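Local coordinates for protein 2-hydroxyhepta-2,4-diene-1, 7-dioateisomerase (Mycobacterium abscessus, PDB 3R6O) that binds a magnesium ion and, as a member of the fumarylacetoacetate hydrolase family, probably isomerises 2-hydroxyhepta-2,4-diene-1,7-dioate, at residues A154-I159 / P295-P300; I161-G166 / D278-G283; S175-H180 / T233-F238; D302-H307 / L316-E321. One frame throughout, in Å; residues are numbered along the deposited sequence.

Contact 1 (A154-I159 / P295-P300); sequences ALDYEI and PRYLRP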
loop_
_atom_site.group_PDB
_atom_site.type_symbol
_atom_site.label_atom_id
_atom_site.label_comp_id
_atom_site.label_asym_id
_atom_site.label_seq_id
_atom_site.Cartn_x
_atom_site.Cartn_y
_atom_site.Cartn_z
ATOM N N ALA A 154 9.820 -15.943 -14.912
ATOM C CA ALA A 154 9.978 -16.715 -13.679
ATOM C C ALA A 154 8.880 -16.356 -12.711
ATOM O O ALA A 154 9.151 -15.847 -11.635
ATOM C CB ALA A 154 11.352 -16.462 -13.057
ATOM N N LEU A 155 7.638 -16.631 -13.107
ATOM C CA LEU A 155 6.472 -16.328 -12.299
ATOM C C LEU A 155 6.154 -17.455 -11.333
ATOM O O LEU A 155 5.902 -18.606 -11.752
ATOM C CB LEU A 155 5.242 -16.058 -13.183
ATOM C CG LEU A 155 4.044 -15.422 -12.460
ATOM C CD1 LEU A 155 4.402 -14.033 -11.999
ATOM C CD2 LEU A 155 2.803 -15.425 -13.371
ATOM N N ASP A 156 6.181 -17.128 -10.039
ATOM C CA ASP A 156 5.950 -18.119 -9.004
ATOM C C ASP A 156 4.592 -17.941 -8.292
ATOM O O ASP A 156 4.037 -16.844 -8.235
ATOM C CB ASP A 156 7.091 -18.088 -7.986
ATOM C CG ASP A 156 7.489 -19.465 -7.517
ATOM O OD1 ASP A 156 6.745 -20.423 -7.787
ATOM O OD2 ASP A 156 8.571 -19.587 -6.873
ATOM N N TYR A 157 4.132 -19.041 -7.714
ATOM C CA TYR A 157 2.923 -19.163 -6.898
ATOM C C TYR A 157 3.296 -19.358 -5.422
ATOM O O TYR A 157 4.346 -19.926 -5.095
ATOM C CB TYR A 157 2.075 -20.362 -7.399
ATOM C CG TYR A 157 2.914 -21.624 -7.453
ATOM C CD1 TYR A 157 3.042 -22.444 -6.333
ATOM C CD2 TYR A 157 3.670 -21.931 -8.586
ATOM C CE1 TYR A 157 3.882 -23.592 -6.359
ATOM C CE2 TYR A 157 4.514 -23.067 -8.634
ATOM C CZ TYR A 157 4.628 -23.887 -7.504
ATOM O OH TYR A 157 5.443 -25.029 -7.539
ATOM N N GLU A 158 2.428 -18.862 -4.537
ATOM C CA GLU A 158 2.618 -18.981 -3.104
ATOM C C GLU A 158 1.254 -18.964 -2.428
ATOM O O GLU A 158 0.729 -17.880 -2.191
ATOM C CB GLU A 158 3.393 -17.800 -2.584
ATOM C CG GLU A 158 4.727 -17.577 -3.226
ATOM C CD GLU A 158 5.498 -16.452 -2.569
ATOM O OE1 GLU A 158 4.970 -15.369 -2.421
ATOM O OE2 GLU A 158 6.663 -16.653 -2.182
ATOM N N ILE A 159 0.706 -20.129 -2.135
ATOM C CA ILE A 159 -0.569 -20.225 -1.404
ATOM C C ILE A 159 -0.399 -19.760 0.035
ATOM O O ILE A 159 0.531 -20.135 0.716
ATOM C CB ILE A 159 -1.182 -21.640 -1.469
ATOM C CG1 ILE A 159 -2.645 -21.612 -0.999
ATOM C CG2 ILE A 159 -0.322 -22.724 -0.688
ATOM C CD1 ILE A 159 -3.353 -23.025 -1.153
ATOM N N PRO A 295 13.316 -25.340 -12.540
ATOM C CA PRO A 295 12.251 -24.647 -11.834
ATOM C C PRO A 295 10.862 -25.035 -12.337
ATOM O O PRO A 295 10.734 -25.581 -13.441
ATOM C CB PRO A 295 12.540 -23.163 -12.102
ATOM C CG PRO A 295 13.966 -23.122 -12.560
ATOM C CD PRO A 295 14.232 -24.417 -13.240
ATOM N N ARG A 296 9.844 -24.825 -11.502
ATOM C CA ARG A 296 8.477 -25.232 -11.842
ATOM C C ARG A 296 7.565 -23.999 -11.817
ATOM O O ARG A 296 6.458 -24.050 -11.270
ATOM C CB ARG A 296 7.953 -26.284 -10.863
ATOM C CG ARG A 296 8.875 -27.493 -10.643
ATOM C CD ARG A 296 8.066 -28.655 -10.095
ATOM N NE ARG A 296 7.152 -29.100 -11.149
ATOM C CZ ARG A 296 6.217 -30.035 -10.994
ATOM N NH1 ARG A 296 6.052 -30.664 -9.801
ATOM N NH2 ARG A 296 5.447 -30.343 -12.025
ATOM N N TYR A 297 8.065 -22.914 -12.416
ATOM C CA TYR A 297 7.364 -21.643 -12.526
ATOM C C TYR A 297 6.097 -21.801 -13.394
ATOM O O TYR A 297 5.926 -22.787 -14.102
ATOM C CB TYR A 297 8.271 -20.518 -13.064
ATOM C CG TYR A 297 9.480 -20.166 -12.193
ATOM C CD1 TYR A 297 9.316 -19.733 -10.899
ATOM C CD2 TYR A 297 10.781 -20.182 -12.712
ATOM C CE1 TYR A 297 10.387 -19.396 -10.107
ATOM C CE2 TYR A 297 11.889 -19.835 -11.918
ATOM C CZ TYR A 297 11.678 -19.434 -10.620
ATOM O OH TYR A 297 12.745 -19.107 -9.800
ATOM N N LEU A 298 5.157 -20.871 -13.221
ATOM C CA LEU A 298 3.892 -20.887 -13.935
ATOM C C LEU A 298 4.162 -20.769 -15.438
ATOM O O LEU A 298 4.992 -19.975 -15.863
ATOM C CB LEU A 298 2.991 -19.771 -13.442
ATOM C CG LEU A 298 2.661 -19.848 -11.943
ATOM C CD1 LEU A 298 1.830 -18.595 -11.442
ATOM C CD2 LEU A 298 1.938 -21.159 -11.667
ATOM N N ARG A 299 3.480 -21.613 -16.204
ATOM C CA ARG A 299 3.611 -21.699 -17.655
ATOM C C ARG A 299 2.284 -21.255 -18.268
ATOM O O ARG A 299 1.246 -21.417 -17.656
ATOM C CB ARG A 299 3.891 -23.136 -18.055
ATOM C CG ARG A 299 5.236 -23.702 -17.511
ATOM C CD ARG A 299 5.241 -25.240 -17.562
ATOM N NE ARG A 299 4.216 -25.819 -16.679
ATOM C CZ ARG A 299 4.090 -27.108 -16.359
ATOM N NH1 ARG A 299 4.943 -28.050 -16.802
ATOM N NH2 ARG A 299 3.104 -27.459 -15.537
ATOM N N PRO A 300 2.318 -20.656 -19.461
ATOM C CA PRO A 300 1.053 -20.399 -20.178
ATOM C C PRO A 300 0.152 -21.638 -20.310
ATOM O O PRO A 300 0.589 -22.722 -20.731
ATOM C CB PRO A 300 1.521 -19.887 -21.534
ATOM C CG PRO A 300 2.909 -20.437 -21.679
ATOM C CD PRO A 300 3.495 -20.422 -20.311
HETATM O O HOH W 1 7.142 -18.188 -15.538
#
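Leu155 and Leu298 share the one direct hydrogen bond between 154-159 and 295-300: Leu298 N gives its hydrogen to Leu155 O over 2.8 Å, nearly straight at 165°. A water closes a second backbone link beside it, accepting from Leu155 N and donating to Leu298 O. Bond and water together fix the loop 295-300 at the start of strand 155-165 without a regular strand pairing.

Aromatic contacts flank this link. Ala154 CB lies over one face of the Tyr297 ring, 3.8 Å from its centroid, as a CH-pi contact displaced toward CE2. The Asp156 carboxylate meets the same ring at its edge, with Asp156 OD2 3.7 Å from Tyr297 CE1 and the two planes 86° apart. Of that carboxylate, OD2 forms a salt bridge with Arg193, and OD1 accepts from Gly289 N outside the segments and from Tyr157 N next to it.

Apolar contacts gather around Leu298. Its CD1 reaches Leu155 CD2 at 3.8 Å, while its CD2 lies 3.6 Å from Tyr157 CD2. With chi1 at 53°, the Tyr157 ring sits between its own backbone N and carbonyl carbon, and its CE2 edge comes to 3.4 Å from Arg296 O, in the ring plane. The phenol OH is bonded to Gly287 O and Arg249.

Glu158, a magnesium ligand seen for this protein although not bound to the ion in this chain, lies two residues past Asp156 along strand 155-165 and shares Arg193 with it. The arrangement thus belongs to the border of the metal site in the fumarylacetoacetate hydrolase fold.

Contact 2 (I161-G166 / D278-G283); sequences IAVVIG and DIILTG
Ile161 O is gripped by two donors of one residue, Thr282 OG1 at 2.6 Å and Thr282 N at 2.9 Å, both tilted from the carbonyl plane. With chi1 at 61°, the hydroxyl is placed between its own backbone N and carbonyl carbon, where it can reach the same acceptor as the amide. A water donates to Thr282 OG1 and Gly283 O and accepts from Ile161 N, extending the link past the last strand pair.

The strands run antiparallel, 159° between their directions. Val163 and Ile280 form the hydrogen-bonded pair: Ile280 N to Val163 O is the straighter bond at 173°, and Val163 N returns to Ile280 O at 2.8 Å. Ile165 N donates to Asp278 O at 2.9 Å. Ala162 with Leu281 and Val164 with Ile279 are non-hydrogen-bonded pairs.

Side chains alternate between the faces. Val163 CG2 lies alongside Ile280 CB at 3.9 Å, pointing the same way; Ala162 CB meets Ile279 CG2 at 3.8 Å on the other face.

Just past the pairing, Gly283 N bonds to the magnesium ligand Glu160. Helix 261-269 packs on the Val163 and Ile280 face through Phe261 and Val264. Strands 181-192 and 106-110 flank the pair within the mixed sheet.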
loop_
_atom_site.group_PDB
_atom_site.type_symbol
_atom_site.label_atom_id
_atom_site.label_comp_id
_atom_site.label_asym_id
_atom_site.label_seq_id
_atom_site.Cartn_x
_atom_site.Cartn_y
_atom_site.Cartn_z
ATOM N N ILE A 161 -2.692 -18.195 3.713
ATOM C CA ILE A 161 -3.884 -17.805 4.395
ATOM C C ILE A 161 -3.743 -16.289 4.773
ATOM O O ILE A 161 -2.734 -15.863 5.390
ATOM C CB ILE A 161 -4.149 -18.699 5.647
ATOM C CG1 ILE A 161 -4.165 -20.205 5.307
ATOM C CG2 ILE A 161 -5.479 -18.300 6.314
ATOM C CD1 ILE A 161 -5.082 -20.628 4.135
ATOM N N ALA A 162 -4.737 -15.510 4.391
ATOM C CA ALA A 162 -4.819 -14.085 4.725
ATOM C C ALA A 162 -5.770 -13.853 5.871
ATOM O O ALA A 162 -6.833 -14.484 5.947
ATOM C CB ALA A 162 -5.295 -13.244 3.505
ATOM N N VAL A 163 -5.418 -12.913 6.733
ATOM C CA VAL A 163 -6.398 -12.346 7.658
ATOM C C VAL A 163 -6.731 -10.952 7.177
ATOM O O VAL A 163 -5.884 -10.215 6.599
ATOM C CB VAL A 163 -5.956 -12.278 9.137
ATOM C CG1 VAL A 163 -5.851 -13.668 9.701
ATOM C CG2 VAL A 163 -4.661 -11.533 9.292
ATOM N N VAL A 164 -7.975 -10.606 7.440
ATOM C CA VAL A 164 -8.515 -9.341 7.160
ATOM C C VAL A 164 -8.797 -8.604 8.473
ATOM O O VAL A 164 -9.478 -9.131 9.356
ATOM C CB VAL A 164 -9.832 -9.486 6.389
ATOM C CG1 VAL A 164 -10.407 -8.131 6.146
ATOM C CG2 VAL A 164 -9.616 -10.217 5.053
ATOM N N ILE A 165 -8.364 -7.353 8.548
ATOM C CA ILE A 165 -8.448 -6.580 9.776
ATOM C C ILE A 165 -9.844 -5.987 9.880
ATOM O O ILE A 165 -10.412 -5.499 8.888
ATOM C CB ILE A 165 -7.402 -5.438 9.776
ATOM C CG1 ILE A 165 -5.975 -5.978 9.668
ATOM C CG2 ILE A 165 -7.514 -4.560 10.977
ATOM C CD1 ILE A 165 -5.562 -6.946 10.788
ATOM N N GLY A 166 -10.407 -6.044 11.077
ATOM C CA GLY A 166 -11.781 -5.588 11.307
ATOM C C GLY A 166 -11.907 -4.371 12.206
ATOM O O GLY A 166 -12.905 -3.678 12.140
ATOM N N ASP A 278 -7.778 -3.796 5.798
ATOM C CA ASP A 278 -6.407 -4.193 5.486
ATOM C C ASP A 278 -6.329 -5.720 5.469
ATOM O O ASP A 278 -7.087 -6.414 6.171
ATOM C CB ASP A 278 -5.398 -3.657 6.491
ATOM C CG ASP A 278 -5.146 -2.166 6.369
ATOM O OD1 ASP A 278 -5.586 -1.498 5.412
ATOM O OD2 ASP A 278 -4.462 -1.658 7.259
ATOM N N ILE A 279 -5.443 -6.233 4.626
ATOM C CA ILE A 279 -5.236 -7.676 4.452
ATOM C C ILE A 279 -3.798 -8.015 4.790
ATOM O O ILE A 279 -2.875 -7.309 4.344
ATOM C CB ILE A 279 -5.452 -8.078 2.980
ATOM C CG1 ILE A 279 -6.935 -7.882 2.600
ATOM C CG2 ILE A 279 -5.041 -9.544 2.677
ATOM C CD1 ILE A 279 -7.143 -8.144 1.130
ATOM N N ILE A 280 -3.606 -9.082 5.568
ATOM C CA ILE A 280 -2.262 -9.652 5.795
ATOM C C ILE A 280 -2.197 -11.097 5.273
ATOM O O ILE A 280 -2.946 -11.951 5.750
ATOM C CB ILE A 280 -1.846 -9.604 7.304
ATOM C CG1 ILE A 280 -1.950 -8.177 7.888
ATOM C CG2 ILE A 280 -0.394 -10.053 7.459
ATOM C CD1 ILE A 280 -1.889 -8.164 9.477
ATOM N N LEU A 281 -1.318 -11.360 4.300
ATOM C CA LEU A 281 -0.996 -12.711 3.866
ATOM C C LEU A 281 0.064 -13.267 4.826
ATOM O O LEU A 281 1.127 -12.646 5.026
ATOM C CB LEU A 281 -0.467 -12.743 2.425
ATOM C CG LEU A 281 -1.491 -12.728 1.285
ATOM C CD1 LEU A 281 -2.249 -11.497 1.376
ATOM C CD2 LEU A 281 -0.723 -12.865 -0.104
ATOM N N THR A 282 -0.221 -14.422 5.407
ATOM C CA THR A 282 0.545 -14.873 6.564
ATOM C C THR A 282 1.695 -15.814 6.240
ATOM O O THR A 282 2.273 -16.375 7.147
ATOM C CB THR A 282 -0.345 -15.487 7.640
ATOM O OG1 THR A 282 -1.035 -16.639 7.127
ATOM C CG2 THR A 282 -1.339 -14.418 8.156
ATOM N N GLY A 283 2.037 -15.976 4.958
ATOM C CA GLY A 283 3.156 -16.832 4.586
ATOM C C GLY A 283 2.752 -18.051 3.769
ATOM O O GLY A 283 1.623 -18.458 3.799
HETATM O O HOH W 2 -0.308 -18.772 5.567
#

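Contact 3 (S175-H180 / T233-F238); sequences SQAIKH and TTFETF
Ile178 meets Phe235 at both ends of its side chain, near CA and CB and again at CD1. At the backbone, Ile178 CA is 3.5 Å from Phe235 CZ. One atom out, Ile178 CB stands 3.9 Å from Phe235 CE2. There the side chain forks. The CG2 branch, between backbone N and carbonyl carbon, is directed to the opposing main chain and lies 3.7 Å from Thr233 O. The other branch starts with CG1 anti to the backbone N, chi1 -175°, and passes Thr234 O at 4.1 Å. A chi2 of 57° then turns CD1 over the ring of Phe235. This methyl sits 3.9 Å from the ring centroid and only 9° from the ring normal, a well-centred CH-pi contact. The same CD1 is 3.7 Å from Thr234 O.

The contact joins two loops at the surface, both in the C-terminal region of the fumarylacetoacetate hydrolase family. Segment 175-180 leads through a short 3-10 segment into strand 181-192 of the nine-strand sheet, and 233-238 into strand 239-244 of the five-strand sheet. His180 N donates to Ala177 O as the 3-10 turn bond. No hydrogen bond passes between the segments.

Phe235 completes the fit from its side. The outer edge of the ring is directed at the turn, with the carbonyl carbon of Ala177 near its plane, and Ala177 CB approaches CE2 to 4.0 Å. The side chains of Ile178 and Phe235 run antiparallel alongside each other. Beyond the two segments, Ala262 of helix 261-269 touches both Ala177 and Phe235, while Val181 and Tyr184 of strand 181-192 also pack on the phenylalanine ring.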
loop_
_atom_site.group_PDB
_atom_site.type_symbol
_atom_site.label_atom_id
_atom_site.label_comp_id
_atom_site.label_asym_id
_atom_site.label_seq_id
_atom_site.Cartn_x
_atom_site.Cartn_y
_atom_site.Cartn_z
ATOM N N SER A 175 -2.690 -11.070 22.798
ATOM C CA SER A 175 -3.934 -11.652 23.301
ATOM C C SER A 175 -5.182 -10.909 22.803
ATOM O O SER A 175 -6.289 -11.420 22.897
ATOM C CB SER A 175 -3.947 -11.667 24.828
ATOM O OG SER A 175 -4.107 -10.349 25.299
ATOM N N GLN A 176 -4.983 -9.704 22.296
ATOM C CA GLN A 176 -6.022 -8.879 21.694
ATOM C C GLN A 176 -6.056 -8.939 20.170
ATOM O O GLN A 176 -6.981 -8.423 19.583
ATOM C CB GLN A 176 -5.830 -7.409 22.078
ATOM C CG GLN A 176 -5.598 -7.076 23.566
ATOM C CD GLN A 176 -6.812 -7.275 24.433
ATOM O OE1 GLN A 176 -7.486 -8.275 24.314
ATOM N NE2 GLN A 176 -7.103 -6.312 25.316
ATOM N N ALA A 177 -5.082 -9.585 19.529
ATOM C CA ALA A 177 -5.055 -9.707 18.063
ATOM C C ALA A 177 -6.402 -10.181 17.468
ATOM O O ALA A 177 -6.850 -9.661 16.454
ATOM C CB ALA A 177 -3.971 -10.646 17.646
ATOM N N ILE A 178 -7.023 -11.178 18.089
ATOM C CA ILE A 178 -8.279 -11.782 17.594
ATOM C C ILE A 178 -9.418 -10.748 17.487
ATOM O O ILE A 178 -10.246 -10.815 16.550
ATOM C CB ILE A 178 -8.716 -13.028 18.467
ATOM C CG1 ILE A 178 -9.957 -13.720 17.880
ATOM C CG2 ILE A 178 -9.002 -12.618 19.939
ATOM C CD1 ILE A 178 -9.810 -14.196 16.449
ATOM N N LYS A 179 -9.440 -9.790 18.420
ATOM C CA LYS A 179 -10.427 -8.700 18.437
ATOM C C LYS A 179 -10.323 -7.747 17.236
ATOM O O LYS A 179 -11.289 -7.012 16.969
ATOM C CB LYS A 179 -10.314 -7.886 19.732
ATOM N N HIS A 180 -9.176 -7.753 16.549
ATOM C CA HIS A 180 -8.923 -6.928 15.369
ATOM C C HIS A 180 -9.053 -7.655 14.031
ATOM O O HIS A 180 -8.816 -7.042 12.978
ATOM C CB HIS A 180 -7.521 -6.289 15.451
ATOM C CG HIS A 180 -7.372 -5.333 16.582
ATOM N ND1 HIS A 180 -7.528 -3.972 16.436
ATOM C CD2 HIS A 180 -7.110 -5.548 17.893
ATOM C CE1 HIS A 180 -7.351 -3.395 17.610
ATOM N NE2 HIS A 180 -7.087 -4.327 18.507
ATOM N N THR A 233 -12.956 -17.147 20.216
ATOM C CA THR A 233 -12.105 -16.410 21.169
ATOM C C THR A 233 -10.617 -16.566 20.878
ATOM O O THR A 233 -9.774 -15.871 21.481
ATOM C CB THR A 233 -12.389 -16.842 22.618
ATOM O OG1 THR A 233 -12.207 -18.264 22.756
ATOM C CG2 THR A 233 -13.806 -16.464 22.986
ATOM N N THR A 234 -10.298 -17.456 19.935
ATOM C CA THR A 234 -8.936 -17.649 19.488
ATOM C C THR A 234 -8.936 -17.773 17.969
ATOM O O THR A 234 -9.993 -17.796 17.326
ATOM C CB THR A 234 -8.326 -18.919 20.067
ATOM O OG1 THR A 234 -9.170 -20.024 19.729
ATOM C CG2 THR A 234 -8.169 -18.819 21.581
ATOM N N PHE A 235 -7.752 -17.845 17.391
ATOM C CA PHE A 235 -7.644 -18.067 15.948
ATOM C C PHE A 235 -7.893 -19.527 15.620
ATOM O O PHE A 235 -7.722 -20.405 16.474
ATOM C CB PHE A 235 -6.271 -17.611 15.427
ATOM C CG PHE A 235 -6.136 -16.123 15.390
ATOM C CD1 PHE A 235 -6.581 -15.400 14.288
ATOM C CD2 PHE A 235 -5.655 -15.435 16.488
ATOM C CE1 PHE A 235 -6.527 -14.027 14.301
ATOM C CE2 PHE A 235 -5.580 -14.086 16.488
ATOM C CZ PHE A 235 -6.001 -13.373 15.389
ATOM N N GLU A 236 -8.355 -19.768 14.401
ATOM C CA GLU A 236 -8.630 -21.105 13.930
ATOM C C GLU A 236 -7.405 -21.653 13.218
ATOM O O GLU A 236 -6.416 -20.950 12.988
ATOM C CB GLU A 236 -9.837 -21.123 12.985
ATOM C CG GLU A 236 -11.145 -20.635 13.633
ATOM C CD GLU A 236 -12.385 -21.222 12.999
ATOM O OE1 GLU A 236 -12.282 -22.216 12.247
ATOM O OE2 GLU A 236 -13.484 -20.713 13.292
ATOM N N THR A 237 -7.476 -22.938 12.955
ATOM C CA THR A 237 -6.446 -23.677 12.242
ATOM C C THR A 237 -6.984 -24.029 10.858
ATOM O O THR A 237 -8.181 -24.334 10.701
ATOM C CB THR A 237 -6.091 -24.885 13.089
ATOM O OG1 THR A 237 -5.434 -24.399 14.279
ATOM C CG2 THR A 237 -5.192 -25.876 12.360
ATOM N N PHE A 238 -6.102 -23.951 9.847
ATOM C CA PHE A 238 -6.458 -24.320 8.479
ATOM C C PHE A 238 -5.448 -25.262 7.859
ATOM O O PHE A 238 -4.254 -25.199 8.168
ATOM C CB PHE A 238 -6.564 -23.087 7.604
ATOM C CG PHE A 238 -7.471 -22.077 8.159
ATOM C CD1 PHE A 238 -8.805 -22.036 7.798
ATOM C CD2 PHE A 238 -7.005 -21.193 9.105
ATOM C CE1 PHE A 238 -9.641 -21.117 8.367
ATOM C CE2 PHE A 238 -7.831 -20.265 9.653
ATOM C CZ PHE A 238 -9.149 -20.226 9.288
#

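Contact 4 (D302-H307 / L316-E321); sequences DVIEAH and LPVHDE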
loop_
_atom_site.group_PDB
_atom_site.type_symbol
_atom_site.label_atom_id
_atom_site.label_comp_id
_atom_site.label_asym_id
_atom_site.label_seq_id
_atom_site.Cartn_x
_atom_site.Cartn_y
_atom_site.Cartn_z
ATOM N N ASP A 302 -1.141 -23.294 -17.733
ATOM C CA ASP A 302 -1.312 -23.895 -16.401
ATOM C C ASP A 302 -2.621 -23.393 -15.759
ATOM O O ASP A 302 -3.053 -22.265 -16.009
ATOM C CB ASP A 302 -0.145 -23.532 -15.475
ATOM C CG ASP A 302 1.083 -24.394 -15.689
ATOM O OD1 ASP A 302 0.966 -25.465 -16.303
ATOM O OD2 ASP A 302 2.190 -23.993 -15.231
ATOM N N VAL A 303 -3.209 -24.225 -14.912
ATOM C CA VAL A 303 -4.342 -23.846 -14.071
ATOM C C VAL A 303 -3.953 -24.116 -12.620
ATOM O O VAL A 303 -3.597 -25.254 -12.284
ATOM C CB VAL A 303 -5.596 -24.665 -14.447
ATOM C CG1 VAL A 303 -6.802 -24.254 -13.553
ATOM C CG2 VAL A 303 -5.925 -24.496 -15.944
ATOM N N ILE A 304 -3.972 -23.056 -11.793
ATOM C CA ILE A 304 -3.742 -23.168 -10.374
ATOM C C ILE A 304 -5.057 -23.491 -9.666
ATOM O O ILE A 304 -6.058 -22.772 -9.833
ATOM C CB ILE A 304 -3.194 -21.854 -9.767
ATOM C CG1 ILE A 304 -1.887 -21.444 -10.446
ATOM C CG2 ILE A 304 -3.018 -21.966 -8.218
ATOM C CD1 ILE A 304 -1.619 -19.936 -10.340
ATOM N N GLU A 305 -5.013 -24.560 -8.870
ATOM C CA GLU A 305 -6.133 -24.987 -8.049
ATOM C C GLU A 305 -5.687 -24.980 -6.588
ATOM O O GLU A 305 -4.786 -25.737 -6.201
ATOM C CB GLU A 305 -6.615 -26.395 -8.470
ATOM C CG GLU A 305 -7.020 -26.513 -9.934
ATOM C CD GLU A 305 -6.124 -27.452 -10.775
ATOM O OE1 GLU A 305 -5.102 -27.964 -10.289
ATOM O OE2 GLU A 305 -6.435 -27.657 -11.953
ATOM N N ALA A 306 -6.309 -24.125 -5.787
ATOM C CA ALA A 306 -5.999 -23.959 -4.392
ATOM C C ALA A 306 -7.252 -24.259 -3.610
ATOM O O ALA A 306 -8.364 -23.935 -4.053
ATOM C CB ALA A 306 -5.469 -22.528 -4.098
ATOM N N HIS A 307 -7.076 -24.914 -2.469
ATOM C CA HIS A 307 -8.198 -25.452 -1.712
ATOM C C HIS A 307 -7.913 -25.403 -0.225
ATOM O O HIS A 307 -6.800 -25.715 0.240
ATOM C CB HIS A 307 -8.486 -26.924 -2.139
ATOM C CG HIS A 307 -9.182 -27.733 -1.091
ATOM N ND1 HIS A 307 -10.547 -27.680 -0.891
ATOM C CD2 HIS A 307 -8.699 -28.600 -0.165
ATOM C CE1 HIS A 307 -10.872 -28.472 0.115
ATOM N NE2 HIS A 307 -9.766 -29.035 0.577
ATOM N N LEU A 316 -7.372 -20.649 -11.083
ATOM C CA LEU A 316 -6.763 -19.520 -11.715
ATOM C C LEU A 316 -6.004 -19.938 -12.983
ATOM O O LEU A 316 -4.930 -20.580 -12.897
ATOM C CB LEU A 316 -5.800 -18.861 -10.736
ATOM C CG LEU A 316 -6.184 -18.620 -9.283
ATOM C CD1 LEU A 316 -4.936 -18.097 -8.517
ATOM C CD2 LEU A 316 -7.374 -17.647 -9.171
ATOM N N PRO A 317 -6.567 -19.616 -14.159
ATOM C CA PRO A 317 -5.841 -19.910 -15.399
ATOM C C PRO A 317 -4.679 -18.935 -15.588
ATOM O O PRO A 317 -4.817 -17.780 -15.211
ATOM C CB PRO A 317 -6.899 -19.778 -16.481
ATOM C CG PRO A 317 -7.974 -18.891 -15.896
ATOM C CD PRO A 317 -7.889 -19.000 -14.390
ATOM N N VAL A 318 -3.544 -19.432 -16.102
ATOM C CA VAL A 318 -2.354 -18.607 -16.334
ATOM C C VAL A 318 -2.203 -18.281 -17.825
ATOM O O VAL A 318 -2.286 -19.159 -18.660
ATOM C CB VAL A 318 -1.058 -19.311 -15.842
ATOM C CG1 VAL A 318 0.177 -18.449 -16.174
ATOM C CG2 VAL A 318 -1.157 -19.591 -14.315
ATOM N N HIS A 319 -2.013 -16.996 -18.127
ATOM C CA HIS A 319 -1.788 -16.519 -19.482
ATOM C C HIS A 319 -0.612 -15.550 -19.470
ATOM O O HIS A 319 -0.598 -14.626 -18.647
ATOM C CB HIS A 319 -3.003 -15.745 -19.972
ATOM C CG HIS A 319 -4.258 -16.566 -20.086
ATOM N ND1 HIS A 319 -4.711 -17.065 -21.284
ATOM C CD2 HIS A 319 -5.170 -16.934 -19.157
ATOM C CE1 HIS A 319 -5.840 -17.727 -21.089
ATOM N NE2 HIS A 319 -6.132 -17.678 -19.802
ATOM N N ASP A 320 0.288 -15.698 -20.437
ATOM C CA ASP A 320 1.388 -14.759 -20.656
ATOM C C ASP A 320 0.954 -13.613 -21.538
ATOM O O ASP A 320 0.268 -13.822 -22.551
ATOM C CB ASP A 320 2.557 -15.452 -21.344
ATOM C CG ASP A 320 3.253 -16.480 -20.460
ATOM O OD1 ASP A 320 2.811 -16.709 -19.322
ATOM O OD2 ASP A 320 4.225 -17.097 -20.961
ATOM N N GLU A 321 1.413 -12.407 -21.194
ATOM C CA GLU A 321 1.303 -11.270 -22.087
ATOM C C GLU A 321 2.215 -11.538 -23.260
ATOM O O GLU A 321 3.316 -11.968 -23.060
ATOM C CB GLU A 321 1.768 -9.981 -21.402
ATOM C CG GLU A 321 0.911 -9.499 -20.241
ATOM C CD GLU A 321 1.313 -8.103 -19.740
ATOM O OE1 GLU A 321 2.507 -7.724 -19.876
ATOM O OE2 GLU A 321 0.422 -7.362 -19.231
#
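Ile304 and Val318 turn their outer branches to one another through their torsions. In Ile304, CG1 is anti to the carbonyl carbon (chi1 -58°) and the extended chi2 of 156° carries CD1 outward; in Val318, chi1 of 177° sets CG2 beside the backbone N. Ile304 CD1 and Val318 CG2 consequently meet at 4.0 Å. On the same face, Ile304 CB lies 4.1 Å from Leu316 CB.

The backbones hold these side chains in register. Ile304 and Leu316 are an antiparallel hydrogen-bonded pair: Leu316 N donates to Ile304 O at 2.8 Å, in the carbonyl plane, and Ile304 N donates to Leu316 O at 2.9 Å, with the donor tilted from the Leu316 carbonyl plane. Val303 and Pro317 form the next, non-hydrogen-bonded pair. A proline fits this position because its nitrogen, which carries no hydrogen, does not have to donate to the partner strand. Val318 N then bonds to Asp302 O at 2.9 Å.

These segments belong to the two arms of the beta hairpin 303-308 and 312-320. Strand 239-244 continues the sheet beyond the first arm and strand 146-148 beyond the second. Leu298 and Leu242 also pack on Ile304, and Val146 on Leu316. The Asp302 carboxylate is directed to partners outside the hairpin, Asn245 and Arg299.

Main-chain amides thus supply the polar bonds across the hairpin, while aliphatic groups fill the buried Ile304, Leu316 and Val318 face. With no charged side-chain pair joining the arms, this pairing should depend little on ionisation.

Contacts 1 and 2 share strand 155-165, with centres about 22 Å apart, and the magnesium ligand Glu160 lies in the chain between their first segments. Contact 3 falls within the chain span bounded by contact 2, itself within that of contact 1; contact 4 follows later as a hairpin. Contacts 2 and 3 are about 12 Å apart between centres and touch where Gly166 N and His180 O probably bond. The centres of contacts 1 and 4 are about 9 Å apart, with Leu298 CD1 packing on Ile304 CD1. Contact 3 sits across the chain's centre from contacts 1 and 4. Contacts 1 and 2 thus bracket Glu160 on one strand of the large sheet, while contact 4 belongs to the separate five-strand sheet.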